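Local atomic coordinates of 361aa long hypothetical D-aminopeptidase (Pyrococcus horikoshii, PDB entry 2DRH), a protein that is of unconfirmed function but belongs to the DmpA-like S58 peptidase family and probably acts as an aminopeptidase. Residues A[63-72]-A[281-292]. Residues are numbered along the deposited sequence; the frame is centred on the assembly and turned at random.
Sequences YKEKVLAGAF and AVAFSTANRIKH
Lys66 and His292 meet at one end of an antiparallel pairing within the mixed sheet of this DmpA-like fold: strand 65-72 pairs through its first half with strand 288-291 and through its second half with strand 281-285, a corner at Thr286 and Ala287 lying between them. Lys66 NZ donates to His292 ND1 at 2.9 Å, approaching the imidazole edge 17° out of its plane, and also to Tyr63 O, in the carbonyl plane; Glu93 adds a salt bridge to the same ammonium. Tyr63 CE2 sits over the centre of one imidazole face, the two rings oblique, centroids 4.4 Å apart and planes at 34°, while Ser128 O binds the Tyr63 hydroxyl. A chi1 of -173° swings the imidazole alongside the Tyr63 ring with ND1 turned to Lys66 NZ, and Thr126 holds NE2. With an alanine here, Lys66 NZ would probably lose one partner and a gap would open against the Tyr63 ring. Nearby, Leu68 CD2 packs at 3.6 Å on Ile290 CD1, the two side chains crossing at about a right angle. Glu65 OE1 and Arg289 NH1 form a salt bridge whose hydrogen bond is weak, the carboxylate nearly perpendicular to the guanidinium. Paired backbone bonds join Lys66 with Ile290, and Gly70 with Ala283. Where the corner interrupts direct pairing, a water accepts from Leu68 N and Asn288 N and donates to Asn288 O and, at 2.8 Å, to Ser285 O.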
# COMPACT_ATOMS: atom_id res chain seq x y z
N TYR A 63 19.11 -17.58 -6.16
CA TYR A 63 18.75 -17.68 -4.75
C TYR A 63 19.88 -17.24 -3.81
O TYR A 63 19.66 -16.52 -2.83
CB TYR A 63 18.36 -19.11 -4.42
CG TYR A 63 17.93 -19.32 -2.99
CD1 TYR A 63 16.68 -18.86 -2.54
CD2 TYR A 63 18.75 -19.98 -2.08
CE1 TYR A 63 16.27 -19.07 -1.22
CE2 TYR A 63 18.35 -20.19 -0.76
CZ TYR A 63 17.11 -19.74 -0.34
OH TYR A 63 16.70 -19.98 0.95
N LYS A 64 21.10 -17.70 -4.09
CA LYS A 64 22.25 -17.35 -3.26
C LYS A 64 22.72 -15.94 -3.58
O LYS A 64 23.29 -15.26 -2.72
CB LYS A 64 23.38 -18.37 -3.47
CG LYS A 64 23.00 -19.77 -3.01
CD LYS A 64 22.72 -19.80 -1.51
CE LYS A 64 22.11 -21.13 -1.08
NZ LYS A 64 22.93 -22.30 -1.50
N GLU A 65 22.50 -15.51 -4.81
CA GLU A 65 22.87 -14.16 -5.22
C GLU A 65 21.63 -13.49 -5.77
O GLU A 65 21.33 -13.57 -6.96
CB GLU A 65 24.00 -14.18 -6.25
CG GLU A 65 25.31 -14.64 -5.65
CD GLU A 65 26.51 -14.32 -6.51
OE1 GLU A 65 26.57 -14.83 -7.65
OE2 GLU A 65 27.38 -13.55 -6.04
N LYS A 66 20.91 -12.83 -4.87
CA LYS A 66 19.66 -12.14 -5.19
C LYS A 66 19.86 -10.77 -5.85
O LYS A 66 20.94 -10.17 -5.77
CB LYS A 66 18.86 -11.96 -3.89
CG LYS A 66 18.54 -13.26 -3.16
CD LYS A 66 18.48 -13.01 -1.66
CE LYS A 66 17.58 -13.98 -0.93
NZ LYS A 66 17.88 -15.42 -1.19
N VAL A 67 18.82 -10.29 -6.51
CA VAL A 67 18.89 -8.97 -7.13
C VAL A 67 17.82 -8.12 -6.46
O VAL A 67 16.78 -8.64 -6.05
CB VAL A 67 18.62 -9.01 -8.67
CG1 VAL A 67 19.69 -9.85 -9.37
CG2 VAL A 67 17.24 -9.57 -8.95
N LEU A 68 18.08 -6.82 -6.32
CA LEU A 68 17.10 -5.93 -5.72
C LEU A 68 15.96 -5.78 -6.72
O LEU A 68 16.19 -5.75 -7.93
CB LEU A 68 17.73 -4.57 -5.42
CG LEU A 68 18.85 -4.62 -4.36
CD1 LEU A 68 19.41 -3.23 -4.11
CD2 LEU A 68 18.29 -5.20 -3.06
N ALA A 69 14.72 -5.71 -6.23
CA ALA A 69 13.59 -5.62 -7.15
C ALA A 69 12.38 -4.88 -6.59
O ALA A 69 12.28 -4.65 -5.39
CB ALA A 69 13.17 -7.02 -7.57
N GLY A 70 11.48 -4.51 -7.50
CA GLY A 70 10.27 -3.80 -7.14
C GLY A 70 9.11 -4.27 -8.01
O GLY A 70 9.32 -5.00 -8.98
N ALA A 71 7.89 -3.84 -7.69
CA ALA A 71 6.74 -4.25 -8.48
C ALA A 71 5.52 -3.37 -8.22
O ALA A 71 5.40 -2.76 -7.16
CB ALA A 71 6.40 -5.69 -8.20
N PHE A 72 4.63 -3.31 -9.20
CA PHE A 72 3.42 -2.52 -9.09
C PHE A 72 2.22 -3.24 -9.70
O PHE A 72 2.27 -3.71 -10.84
CB PHE A 72 3.58 -1.18 -9.80
CG PHE A 72 2.31 -0.38 -9.88
CD1 PHE A 72 1.68 0.08 -8.72
CD2 PHE A 72 1.73 -0.09 -11.11
CE1 PHE A 72 0.50 0.81 -8.79
CE2 PHE A 72 0.55 0.64 -11.20
CZ PHE A 72 -0.06 1.10 -10.04
N ALA A 281 3.48 -5.12 -13.24
CA ALA A 281 4.84 -4.82 -13.66
C ALA A 281 5.83 -5.22 -12.58
O ALA A 281 5.61 -4.95 -11.40
CB ALA A 281 4.97 -3.34 -13.96
N VAL A 282 6.91 -5.86 -12.99
CA VAL A 282 7.95 -6.27 -12.06
C VAL A 282 9.29 -5.72 -12.56
O VAL A 282 9.70 -5.99 -13.69
CB VAL A 282 8.03 -7.80 -11.93
CG1 VAL A 282 9.22 -8.19 -11.07
CG2 VAL A 282 6.73 -8.34 -11.31
N ALA A 283 9.97 -4.94 -11.72
CA ALA A 283 11.25 -4.36 -12.10
C ALA A 283 12.37 -4.80 -11.18
O ALA A 283 12.19 -4.94 -9.97
CB ALA A 283 11.14 -2.85 -12.09
N PHE A 284 13.55 -5.03 -11.77
CA PHE A 284 14.71 -5.44 -10.99
C PHE A 284 15.99 -4.90 -11.61
O PHE A 284 16.05 -4.60 -12.80
CB PHE A 284 14.78 -6.97 -10.90
CG PHE A 284 15.09 -7.67 -12.21
CD1 PHE A 284 16.40 -7.80 -12.65
CD2 PHE A 284 14.06 -8.22 -12.98
CE1 PHE A 284 16.69 -8.48 -13.85
CE2 PHE A 284 14.34 -8.90 -14.16
CZ PHE A 284 15.66 -9.03 -14.60
N SER A 285 17.02 -4.75 -10.78
CA SER A 285 18.31 -4.25 -11.23
C SER A 285 19.36 -5.34 -11.07
O SER A 285 19.29 -6.15 -10.15
CB SER A 285 18.71 -3.01 -10.43
OG SER A 285 20.03 -2.61 -10.73
N THR A 286 20.33 -5.36 -11.97
CA THR A 286 21.41 -6.34 -11.92
C THR A 286 22.64 -5.70 -11.28
O THR A 286 23.66 -6.35 -11.09
CB THR A 286 21.81 -6.79 -13.33
OG1 THR A 286 22.19 -5.65 -14.10
CG2 THR A 286 20.65 -7.50 -14.02
N ALA A 287 22.52 -4.42 -10.95
CA ALA A 287 23.63 -3.67 -10.37
C ALA A 287 24.06 -4.08 -8.96
O ALA A 287 25.25 -4.01 -8.63
CB ALA A 287 23.31 -2.18 -10.41
N ASN A 288 23.11 -4.49 -8.13
CA ASN A 288 23.43 -4.90 -6.76
C ASN A 288 23.01 -6.32 -6.43
O ASN A 288 21.82 -6.60 -6.29
CB ASN A 288 22.78 -3.95 -5.75
CG ASN A 288 23.45 -2.59 -5.69
OD1 ASN A 288 24.54 -2.44 -5.13
ND2 ASN A 288 22.79 -1.59 -6.26
N ARG A 289 23.98 -7.22 -6.31
CA ARG A 289 23.67 -8.60 -5.97
C ARG A 289 23.69 -8.75 -4.45
O ARG A 289 24.61 -8.28 -3.78
CB ARG A 289 24.67 -9.56 -6.61
CG ARG A 289 24.48 -9.73 -8.11
CD ARG A 289 25.30 -10.90 -8.65
NE ARG A 289 25.24 -11.00 -10.11
CZ ARG A 289 25.79 -11.97 -10.82
NH1 ARG A 289 26.45 -12.95 -10.21
NH2 ARG A 289 25.69 -11.97 -12.14
N ILE A 290 22.66 -9.39 -3.92
CA ILE A 290 22.52 -9.60 -2.49
C ILE A 290 22.82 -11.06 -2.15
O ILE A 290 22.12 -11.96 -2.60
CB ILE A 290 21.09 -9.27 -2.02
CG1 ILE A 290 20.59 -8.00 -2.72
CG2 ILE A 290 21.05 -9.10 -0.52
CD1 ILE A 290 21.45 -6.77 -2.50
N LYS A 291 23.86 -11.29 -1.34
CA LYS A 291 24.23 -12.64 -0.95
C LYS A 291 23.31 -13.16 0.15
O LYS A 291 23.19 -12.54 1.21
CB LYS A 291 25.69 -12.70 -0.48
CG LYS A 291 26.71 -12.32 -1.55
CD LYS A 291 28.13 -12.63 -1.07
CE LYS A 291 29.16 -12.26 -2.13
NZ LYS A 291 30.53 -12.64 -1.72
N HIS A 292 22.68 -14.30 -0.10
CA HIS A 292 21.76 -14.94 0.83
C HIS A 292 22.26 -14.98 2.28
O HIS A 292 21.50 -14.72 3.21
CB HIS A 292 21.48 -16.37 0.36
CG HIS A 292 20.41 -17.07 1.16
ND1 HIS A 292 19.08 -16.75 1.05
CD2 HIS A 292 20.49 -18.07 2.07
CE1 HIS A 292 18.38 -17.52 1.87
NE2 HIS A 292 19.22 -18.33 2.50
O HOH W 1 20.21 -5.20 -7.63